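Local atomic coordinates of GH3 beta-N-acetylglucosaminidase (Paenibacillaceae, PDB entry 6K5J), a protein that hydrolyses terminal beta-linked N-acetylglucosamine residues as a glycoside hydrolase of family 3, probably acting on short chitin-derived sugars. Residues 28-31 and 32-36; 319-322 and 323-327; 431-435 and 436-440; 514-518 and 519-523. All coordinates share one frame; numbering follows the deposited sequence.

Contact 1 (28-31 and 32-36); sequences LEAS and DDARK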
loop_
_atom_site.group_PDB
_atom_site.type_symbol
_atom_site.label_atom_id
_atom_site.label_comp_id
_atom_site.label_asym_id
_atom_site.label_seq_id
_atom_site.Cartn_x
_atom_site.Cartn_y
_atom_site.Cartn_z
ATOM N N LEU A 28 -21.295 -4.330 -4.112
ATOM C CA LEU A 28 -20.949 -5.697 -3.736
ATOM C C LEU A 28 -21.325 -6.703 -4.813
ATOM O O LEU A 28 -20.784 -7.813 -4.821
ATOM C CB LEU A 28 -21.655 -6.076 -2.432
ATOM C CG LEU A 28 -21.306 -5.181 -1.245
ATOM C CD1 LEU A 28 -22.223 -5.495 -0.053
ATOM C CD2 LEU A 28 -19.836 -5.334 -0.858
ATOM N N GLU A 29 -22.278 -6.347 -5.674
ATOM C CA GLU A 29 -22.550 -6.994 -6.947
ATOM C C GLU A 29 -22.312 -5.956 -8.034
ATOM O O GLU A 29 -22.199 -4.761 -7.753
ATOM C CB GLU A 29 -23.985 -7.547 -6.998
ATOM C CG GLU A 29 -24.299 -8.446 -5.805
ATOM C CD GLU A 29 -25.767 -8.849 -5.716
ATOM O OE1 GLU A 29 -26.059 -9.789 -4.954
ATOM O OE2 GLU A 29 -26.620 -8.233 -6.394
ATOM N N ALA A 30 -22.208 -6.406 -9.280
ATOM C CA ALA A 30 -21.934 -5.468 -10.367
ATOM C C ALA A 30 -23.037 -4.418 -10.445
ATOM O O ALA A 30 -24.226 -4.749 -10.441
ATOM C CB ALA A 30 -21.819 -6.212 -11.696
ATOM N N SER A 31 -22.649 -3.152 -10.493
ATOM C CA SER A 31 -23.625 -2.082 -10.607
ATOM C C SER A 31 -23.954 -1.813 -12.076
ATOM O O SER A 31 -23.315 -2.337 -12.993
ATOM C CB SER A 31 -23.101 -0.811 -9.944
ATOM O OG SER A 31 -21.999 -0.307 -10.684
ATOM N N ASP A 32 -24.987 -0.990 -12.291
ATOM C CA ASP A 32 -25.317 -0.552 -13.646
ATOM C C ASP A 32 -24.160 0.216 -14.274
ATOM O O ASP A 32 -23.909 0.097 -15.479
ATOM C CB ASP A 32 -26.579 0.315 -13.634
ATOM C CG ASP A 32 -27.834 -0.479 -13.331
ATOM O OD1 ASP A 32 -27.809 -1.723 -13.434
ATOM O OD2 ASP A 32 -28.857 0.152 -12.990
ATOM N N ASP A 33 -23.449 1.023 -13.480
ATOM C CA ASP A 33 -22.267 1.699 -14.004
ATOM C C ASP A 33 -21.211 0.690 -14.444
ATOM O O ASP A 33 -20.578 0.853 -15.494
ATOM C CB ASP A 33 -21.676 2.638 -12.950
ATOM C CG ASP A 33 -22.436 3.937 -12.827
ATOM O OD1 ASP A 33 -23.349 4.172 -13.634
ATOM O OD2 ASP A 33 -22.114 4.716 -11.912
ATOM N N ALA A 34 -20.991 -0.347 -13.639
ATOM C CA ALA A 34 -20.002 -1.356 -14.008
ATOM C C ALA A 34 -20.412 -2.070 -15.295
ATOM O O ALA A 34 -19.578 -2.324 -16.178
ATOM C CB ALA A 34 -19.835 -2.350 -12.858
ATOM N N ARG A 35 -21.706 -2.351 -15.433
ATOM C CA ARG A 35 -22.214 -3.027 -16.622
ATOM C C ARG A 35 -21.997 -2.187 -17.881
ATOM O O ARG A 35 -21.602 -2.715 -18.930
ATOM C CB ARG A 35 -23.693 -3.345 -16.410
ATOM C CG ARG A 35 -24.299 -4.297 -17.406
ATOM C CD ARG A 35 -25.723 -4.669 -16.982
ATOM N NE ARG A 35 -25.756 -5.244 -15.640
ATOM C CZ ARG A 35 -25.604 -6.540 -15.383
ATOM N NH1 ARG A 35 -25.410 -7.396 -16.383
ATOM N NH2 ARG A 35 -25.642 -6.983 -14.130
ATOM N N LYS A 36 -22.238 -0.877 -17.791
ATOM C CA LYS A 36 -22.069 0.007 -18.943
ATOM C C LYS A 36 -20.590 0.225 -19.268
ATOM O O LYS A 36 -20.204 0.284 -20.444
ATOM C CB LYS A 36 -22.777 1.341 -18.674
ATOM C CG LYS A 36 -24.311 1.222 -18.830
ATOM C CD LYS A 36 -25.069 2.561 -18.818
ATOM C CE LYS A 36 -25.833 2.782 -20.115
ATOM N NZ LYS A 36 -27.284 2.473 -20.066
HETATM O O HOH W 1 -26.598 -4.144 -12.455
#

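Contact 2 (319-322 and 323-327); sequences GRIS and EERID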
loop_
_atom_site.group_PDB
_atom_site.type_symbol
_atom_site.label_atom_id
_atom_site.label_comp_id
_atom_site.label_asym_id
_atom_site.label_seq_id
_atom_site.Cartn_x
_atom_site.Cartn_y
_atom_site.Cartn_z
ATOM N N GLY A 319 -6.193 12.655 -34.767
ATOM C CA GLY A 319 -4.830 12.449 -35.214
ATOM C C GLY A 319 -3.755 12.745 -34.194
ATOM O O GLY A 319 -2.573 12.757 -34.556
ATOM N N ARG A 320 -4.119 13.010 -32.934
ATOM C CA ARG A 320 -3.114 13.306 -31.919
ATOM C C ARG A 320 -2.397 12.061 -31.430
ATOM O O ARG A 320 -1.215 12.134 -31.081
ATOM C CB ARG A 320 -3.748 14.008 -30.717
ATOM C CG ARG A 320 -4.108 15.454 -30.940
ATOM C CD ARG A 320 -4.718 16.032 -29.652
ATOM N NE ARG A 320 -3.743 16.021 -28.559
ATOM C CZ ARG A 320 -4.040 16.252 -27.282
ATOM N NH1 ARG A 320 -5.295 16.496 -26.925
ATOM N NH2 ARG A 320 -3.087 16.229 -26.360
ATOM N N ILE A 321 -3.100 10.935 -31.353
ATOM C CA ILE A 321 -2.519 9.643 -31.000
ATOM C C ILE A 321 -2.688 8.723 -32.199
ATOM O O ILE A 321 -3.791 8.612 -32.750
ATOM C CB ILE A 321 -3.173 9.041 -29.742
ATOM C CG1 ILE A 321 -2.923 9.945 -28.520
ATOM C CG2 ILE A 321 -2.652 7.629 -29.490
ATOM C CD1 ILE A 321 -3.685 9.486 -27.234
ATOM N N SER A 322 -1.594 8.082 -32.599
ATOM C CA SER A 322 -1.527 7.291 -33.817
ATOM C C SER A 322 -2.106 5.894 -33.621
ATOM O O SER A 322 -2.257 5.392 -32.503
ATOM C CB SER A 322 -0.079 7.182 -34.308
ATOM O OG SER A 322 0.640 6.194 -33.582
ATOM N N GLU A 323 -2.415 5.261 -34.753
ATOM C CA GLU A 323 -2.957 3.909 -34.744
ATOM C C GLU A 323 -1.960 2.917 -34.166
ATOM O O GLU A 323 -2.327 2.060 -33.355
ATOM C CB GLU A 323 -3.354 3.503 -36.163
ATOM C CG GLU A 323 -3.762 2.036 -36.286
ATOM C CD GLU A 323 -4.332 1.702 -37.655
ATOM O OE1 GLU A 323 -4.228 2.554 -38.566
ATOM O OE2 GLU A 323 -4.890 0.594 -37.815
ATOM N N GLU A 324 -0.691 3.003 -34.590
ATOM C CA GLU A 324 0.332 2.123 -34.031
ATOM C C GLU A 324 0.450 2.309 -32.520
ATOM O O GLU A 324 0.579 1.332 -31.775
ATOM C CB GLU A 324 1.681 2.377 -34.714
ATOM C CG GLU A 324 2.841 1.495 -34.214
ATOM C CD GLU A 324 3.506 2.003 -32.931
ATOM O OE1 GLU A 324 3.547 3.236 -32.692
ATOM O OE2 GLU A 324 3.992 1.156 -32.154
ATOM N N ARG A 325 0.415 3.558 -32.056
ATOM C CA ARG A 325 0.578 3.825 -30.631
ATOM C C ARG A 325 -0.485 3.108 -29.811
ATOM O O ARG A 325 -0.170 2.440 -28.819
ATOM C CB ARG A 325 0.543 5.331 -30.372
ATOM C CG ARG A 325 0.693 5.704 -28.906
ATOM C CD ARG A 325 2.051 5.287 -28.324
ATOM N NE ARG A 325 2.031 5.431 -26.868
ATOM C CZ ARG A 325 1.525 4.518 -26.044
ATOM N NH1 ARG A 325 1.031 3.390 -26.531
ATOM N NH2 ARG A 325 1.521 4.727 -24.731
ATOM N N ILE A 326 -1.749 3.205 -30.233
ATOM C CA ILE A 326 -2.837 2.527 -29.531
ATOM C C ILE A 326 -2.636 1.019 -29.549
ATOM O O ILE A 326 -2.789 0.344 -28.519
ATOM C CB ILE A 326 -4.194 2.901 -30.149
ATOM C CG1 ILE A 326 -4.496 4.379 -29.913
ATOM C CG2 ILE A 326 -5.278 2.045 -29.536
ATOM C CD1 ILE A 326 -5.040 4.674 -28.517
ATOM N N ASP A 327 -2.328 0.461 -30.730
ATOM C CA ASP A 327 -2.084 -0.978 -30.838
ATOM C C ASP A 327 -0.918 -1.418 -29.962
ATOM O O ASP A 327 -0.911 -2.548 -29.472
ATOM C CB ASP A 327 -1.792 -1.382 -32.289
ATOM C CG ASP A 327 -3.003 -1.272 -33.200
ATOM O OD1 ASP A 327 -4.149 -1.344 -32.713
ATOM O OD2 ASP A 327 -2.795 -1.137 -34.428
HETATM O O HOH W 2 3.271 5.656 -33.968
#

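Contact 3 (431-435 and 436-440); sequences VQPTE and EEVAH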
loop_
_atom_site.group_PDB
_atom_site.type_symbol
_atom_site.label_atom_id
_atom_site.label_comp_id
_atom_site.label_asym_id
_atom_site.label_seq_id
_atom_site.Cartn_x
_atom_site.Cartn_y
_atom_site.Cartn_z
ATOM N N VAL A 431 -6.165 9.113 17.141
ATOM C CA VAL A 431 -4.818 9.447 16.682
ATOM C C VAL A 431 -4.544 10.925 16.898
ATOM O O VAL A 431 -3.405 11.328 17.173
ATOM C CB VAL A 431 -4.658 9.024 15.207
ATOM C CG1 VAL A 431 -3.433 9.662 14.576
ATOM C CG2 VAL A 431 -4.574 7.519 15.118
ATOM N N GLN A 432 -5.582 11.756 16.788
ATOM C CA GLN A 432 -5.587 13.118 17.310
ATOM C C GLN A 432 -6.499 13.113 18.534
ATOM O O GLN A 432 -7.717 13.326 18.413
ATOM C CB GLN A 432 -6.074 14.112 16.256
ATOM C CG GLN A 432 -5.275 14.045 14.951
ATOM C CD GLN A 432 -5.997 14.713 13.799
ATOM O OE1 GLN A 432 -6.202 15.929 13.803
ATOM N NE2 GLN A 432 -6.396 13.922 12.807
ATOM N N PRO A 433 -5.971 12.843 19.724
ATOM C CA PRO A 433 -6.843 12.609 20.879
ATOM C C PRO A 433 -7.568 13.878 21.305
ATOM O O PRO A 433 -7.044 14.989 21.206
ATOM C CB PRO A 433 -5.872 12.131 21.965
ATOM C CG PRO A 433 -4.570 12.768 21.595
ATOM C CD PRO A 433 -4.542 12.783 20.087
ATOM N N THR A 434 -8.798 13.695 21.776
ATOM C CA THR A 434 -9.567 14.807 22.309
ATOM C C THR A 434 -8.978 15.277 23.640
ATOM O O THR A 434 -8.178 14.587 24.282
ATOM C CB THR A 434 -11.027 14.401 22.502
ATOM O OG1 THR A 434 -11.122 13.516 23.621
ATOM C CG2 THR A 434 -11.557 13.686 21.260
ATOM N N GLU A 435 -9.385 16.477 24.058
ATOM C CA GLU A 435 -8.893 16.999 25.327
ATOM C C GLU A 435 -9.322 16.109 26.483
ATOM O O GLU A 435 -8.565 15.913 27.439
ATOM C CB GLU A 435 -9.379 18.431 25.539
ATOM C CG GLU A 435 -8.345 19.481 25.188
ATOM C CD GLU A 435 -8.809 20.891 25.501
ATOM O OE1 GLU A 435 -9.159 21.161 26.672
ATOM O OE2 GLU A 435 -8.824 21.728 24.570
ATOM N N GLU A 436 -10.526 15.545 26.402
ATOM C CA GLU A 436 -10.997 14.675 27.472
ATOM C C GLU A 436 -10.213 13.371 27.501
ATOM O O GLU A 436 -9.860 12.879 28.579
ATOM C CB GLU A 436 -12.492 14.400 27.314
ATOM C CG GLU A 436 -13.046 13.338 28.265
ATOM C CD GLU A 436 -12.998 13.761 29.734
ATOM O OE1 GLU A 436 -12.204 13.171 30.506
ATOM O OE2 GLU A 436 -13.751 14.687 30.114
ATOM N N GLU A 437 -9.941 12.792 26.328
ATOM C CA GLU A 437 -9.133 11.575 26.282
ATOM C C GLU A 437 -7.763 11.815 26.908
ATOM O O GLU A 437 -7.285 11.007 27.710
ATOM C CB GLU A 437 -9.001 11.084 24.834
ATOM C CG GLU A 437 -10.256 10.394 24.288
ATOM C CD GLU A 437 -10.190 10.124 22.792
ATOM O OE1 GLU A 437 -9.384 10.772 22.097
ATOM O OE2 GLU A 437 -10.957 9.260 22.305
ATOM N N VAL A 438 -7.124 12.930 26.556
ATOM C CA VAL A 438 -5.816 13.260 27.115
ATOM C C VAL A 438 -5.895 13.383 28.634
ATOM O O VAL A 438 -5.046 12.854 29.363
ATOM C CB VAL A 438 -5.278 14.551 26.475
ATOM C CG1 VAL A 438 -4.119 15.103 27.288
ATOM C CG2 VAL A 438 -4.863 14.293 25.025
ATOM N N ALA A 439 -6.906 14.099 29.132
ATOM C CA ALA A 439 -7.079 14.223 30.576
ATOM C C ALA A 439 -7.362 12.870 31.210
ATOM O O ALA A 439 -6.869 12.574 32.305
ATOM C CB ALA A 439 -8.205 15.209 30.886
ATOM N N HIS A 440 -8.149 12.030 30.532
ATOM C CA HIS A 440 -8.448 10.705 31.066
ATOM C C HIS A 440 -7.187 9.851 31.170
ATOM O O HIS A 440 -7.001 9.131 32.158
ATOM C CB HIS A 440 -9.492 10.009 30.195
ATOM C CG HIS A 440 -10.064 8.771 30.815
ATOM N ND1 HIS A 440 -10.505 7.699 30.071
ATOM C CD2 HIS A 440 -10.263 8.435 32.112
ATOM C CE1 HIS A 440 -10.955 6.757 30.881
ATOM N NE2 HIS A 440 -10.819 7.180 32.126
#

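Contact 4 (514-518 and 519-523); sequences ALVLT and GQIAV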
loop_
_atom_site.group_PDB
_atom_site.type_symbol
_atom_site.label_atom_id
_atom_site.label_comp_id
_atom_site.label_asym_id
_atom_site.label_seq_id
_atom_site.Cartn_x
_atom_site.Cartn_y
_atom_site.Cartn_z
ATOM N N ALA A 514 3.654 -7.833 22.106
ATOM C CA ALA A 514 3.335 -8.317 23.445
ATOM C C ALA A 514 4.375 -9.322 23.922
ATOM O O ALA A 514 4.801 -9.280 25.083
ATOM C CB ALA A 514 1.938 -8.947 23.463
ATOM N N LEU A 515 4.797 -10.232 23.040
ATOM C CA LEU A 515 5.797 -11.223 23.434
ATOM C C LEU A 515 7.125 -10.562 23.798
ATOM O O LEU A 515 7.832 -11.031 24.692
ATOM C CB LEU A 515 6.002 -12.245 22.315
ATOM C CG LEU A 515 4.790 -13.130 21.980
ATOM C CD1 LEU A 515 5.015 -13.862 20.673
ATOM C CD2 LEU A 515 4.497 -14.129 23.093
ATOM N N VAL A 516 7.492 -9.488 23.100
ATOM C CA VAL A 516 8.718 -8.768 23.446
ATOM C C VAL A 516 8.580 -8.109 24.815
ATOM O O VAL A 516 9.451 -8.254 25.687
ATOM C CB VAL A 516 9.057 -7.731 22.360
ATOM C CG1 VAL A 516 10.101 -6.724 22.884
ATOM C CG2 VAL A 516 9.552 -8.417 21.102
ATOM N N LEU A 517 7.488 -7.362 25.016
ATOM C CA LEU A 517 7.286 -6.594 26.239
ATOM C C LEU A 517 7.162 -7.478 27.471
ATOM O O LEU A 517 7.452 -7.018 28.579
ATOM C CB LEU A 517 6.029 -5.726 26.107
ATOM C CG LEU A 517 6.046 -4.660 25.019
ATOM C CD1 LEU A 517 4.728 -3.881 24.983
ATOM C CD2 LEU A 517 7.233 -3.731 25.231
ATOM N N THR A 518 6.741 -8.733 27.309
ATOM C CA THR A 518 6.645 -9.663 28.423
ATOM C C THR A 518 7.867 -10.576 28.538
ATOM O O THR A 518 7.839 -11.534 29.310
ATOM C CB THR A 518 5.361 -10.501 28.300
ATOM O OG1 THR A 518 5.364 -11.221 27.062
ATOM C CG2 THR A 518 4.141 -9.602 28.329
ATOM N N GLY A 519 8.928 -10.320 27.773
ATOM C CA GLY A 519 10.133 -11.121 27.913
ATOM C C GLY A 519 10.056 -12.525 27.353
ATOM O O GLY A 519 10.912 -13.358 27.663
ATOM N N GLN A 520 9.049 -12.820 26.529
ATOM C CA GLN A 520 8.944 -14.162 25.973
ATOM C C GLN A 520 9.837 -14.353 24.751
ATOM O O GLN A 520 10.345 -15.460 24.534
ATOM C CB GLN A 520 7.483 -14.463 25.630
ATOM C CG GLN A 520 6.616 -14.545 26.891
ATOM C CD GLN A 520 5.152 -14.749 26.584
ATOM O OE1 GLN A 520 4.734 -15.861 26.247
ATOM N NE2 GLN A 520 4.354 -13.682 26.704
ATOM N N ILE A 521 10.038 -13.307 23.945
ATOM C CA ILE A 521 10.978 -13.363 22.832
ATOM C C ILE A 521 11.903 -12.159 22.914
ATOM O O ILE A 521 11.592 -11.142 23.537
ATOM C CB ILE A 521 10.274 -13.407 21.455
ATOM C CG1 ILE A 521 9.505 -12.097 21.190
ATOM C CG2 ILE A 521 9.316 -14.607 21.366
ATOM C CD1 ILE A 521 8.721 -12.112 19.823
ATOM N N ALA A 522 13.065 -12.295 22.292
ATOM C CA ALA A 522 14.013 -11.202 22.205
ATOM C C ALA A 522 13.721 -10.359 20.970
ATOM O O ALA A 522 13.113 -10.822 20.002
ATOM C CB ALA A 522 15.449 -11.734 22.138
ATOM N N VAL A 523 14.181 -9.110 21.002
ATOM C CA VAL A 523 14.040 -8.261 19.827
ATOM C C VAL A 523 15.069 -8.681 18.790
ATOM O O VAL A 523 16.250 -8.888 19.094
ATOM C CB VAL A 523 14.185 -6.771 20.181
ATOM C CG1 VAL A 523 12.805 -6.132 20.356
ATOM C CG2 VAL A 523 15.028 -6.585 21.414
HETATM O O HOH W 3 12.034 -9.139 25.460
#

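Contact 1 (28-31 and 32-36)
Ser-31 turns its hydroxyl back to the first turn of helix 32-39, where OG lies 3.1 Å from Ala-34 N and 3.7 Å from Asp-33 CB. The N-H of Ala-34 points at OG with an angle of 160°, a capping bond that makes Ser-31 the N-cap. With chi1 at 68°, OG sits between the residue's own N and carbonyl carbon, which brings it to the N-H groups at the helix start. The carbonyl of the same residue opens the regular helical pattern, taking Arg-35 N at 2.9 Å. The capped helix follows strand 21-23 in the TIM-barrel-like domain of family 3, and Phe-25 lies against both Ser-31 and Ala-34. Without the hydroxyl, as with an alanine here, the Ala-34 N-H would probably lose its side-chain acceptor and the first turn be less firmly closed. Beside the cap, the methyls of Ala-30 and Ala-34 approach loosely, 4.5 Å between their CB atoms, and Ala-30 rests on Leu-66 and Ile-69 of helix 56-72. A water donates to Ala-30 O and, at 2.9 Å, to Asp-32 OD1; Arg-35, its chain bent at chi3, meets this water at the guanidinium edge through a weak bond from NH2.

Contact 2 (319-322 and 323-327)
Ser-322, Ile-321 and Arg-325 make most of this contact, with Ser-322 as the N-cap of helix 323-339. Its OG accepts from Arg-325 N at 3.1 Å, the N-H pointing at it with an angle of 157°, and also lies close to Arg-325 CB. Ser-322 O takes the backbone N-H of Ile-326. A water 2.7 Å from Ser-322 OG donates to Glu-324 OE1, tying the cap to a carboxylate that also forms a salt bridge with Arg-328. The loop 319-322 is the tight link between two helices of the family 3 N-terminal domain: Gly-319, at positive phi, ends helix 302-317 in a Schellman motif, and three residues later Ser-322 starts the next helix. Ile-321 supplies the apolar side of the turn. With CG1 turned beside the backbone N (chi1 -63°), the CG2 branch stands anti to that N and reaches Ile-326 CG1 at 3.8 Å, the two side chains crossing at about a right angle, and Arg-325 CG at 3.9 Å. Val-286 and Val-289 of helix 281-291 also touch Ile-321. Beyond CG the Arg-325 chain bends at chi2 (63°) and leads away from the loop, its guanidinium bonding to Ser-329 OG and Val-289 O.

Contact 3 (431-435 and 436-440)
Glu-437 reaches back from the first turn of helix 435-447 to Thr-434, and its side chain from CB to OE1 lies along that residue. CB lies 3.4 Å from Thr-434 OG1, and CG comes slightly closer, 3.3 Å from the same oxygen. From CB, CG is directed beside the residue's own N (chi1 -76°), and the chain then runs extended, carrying CD past the threonine hydroxyl. At the tip, OE1 accepts from Thr-434 N at 3.0 Å; the donor meets the anti side of the carboxylate and stands 34° out of its plane. OE1 also takes the N-H of Gly-430, which gives it two backbone donors, while OE2 forms a salt bridge with Arg-398. Both carboxylate oxygens are therefore held, which should fix the rotation of the group and is consistent with its staying ionised. Thr-434 returns the bond: OG1 accepts from Glu-437 N at 3.0 Å with an N-H angle of 165°, and CG2 lies beside OE1. Thr-434 O and Glu-435 O then accept from Val-438 N and Ala-439 N, the first regular bonds of the helix. Next to this polar exchange, Pro-433 CG packs on Val-438 CG2 at 3.8 Å, and helix 462-472 adjoins the pair through Gln-464 and Leu-467. The reciprocal bonds of Thr-434 and Glu-437, each side chain accepting from the other's backbone N-H, form a capping box, here at the start of the helix that follows edge strand 424-430 of the six-stranded mixed sheet.

Contact 4 (514-518 and 519-523)
Backbone bonds between Leu-515, Val-516 and the residues after Thr-518 close the end of helix 507-517. The bonds of Gln-520 N to Leu-515 O, 2.8 Å and nearly along the C=O axis, and of Gly-519 N to Val-516 O, from above the carbonyl plane, with Gly-519 at positive phi as the C-prime residue, make a Schellman motif. Leu-515 O takes Ile-521 N as an additional donor, also well above the plane. A water donates to both Val-516 O and Ile-521 O. Among the side-chain bonds, Thr-518 OG1 donates to Ala-514 O at 2.8 Å, on the face of that carbonyl opposite to Thr-518 N, and accepts from Gln-520 NE2 at 2.7 Å. The latter bond is nearly straight (167°), and OG1 lies in the amide plane. With chi1 at 59°, OG1 is placed between the residue's own N and carbonyl carbon, which turns it back to Ala-514 O in the last turn. A valine here would probably leave the Gln-520 amide without this acceptor and free to turn, and Ala-514 O without its second donor. The apolar contacts involve Leu-515, Val-516 and Ile-521, whose CG1 touches both Leu-515 CB and Val-516 CG2, each 3.7 Å away; the Val-516 and Ile-521 side chains cross at about a right angle. Val-516 also packs on Phe-500 of strand 499-501. Leu-515 CD2 sits over the flat of the Gln-520 amide, 3.6 Å from its CD.

In the fold
The four contacts follow one another along the chain without overlap, and each marks an end of a helix: contacts 1, 2 and 3 the starts of helices 32-39, 323-339 and 435-447, contact 4 the close of helix 507-517. Contacts 1 and 2 belong to the family 3 N-terminal domain, of TIM-barrel type, their centres about 30 Å apart. Contacts 3 and 4, about 29 Å between centres, lie with the six-stranded mixed sheet, contact 3 following edge strand 424-430 and contact 4 packing on strand 499-501. Centres of contacts 2 and 4 are about 60 Å apart, on opposite sides of the chain's centre. No two contacts touch; each joins neighbouring residues at one helix end.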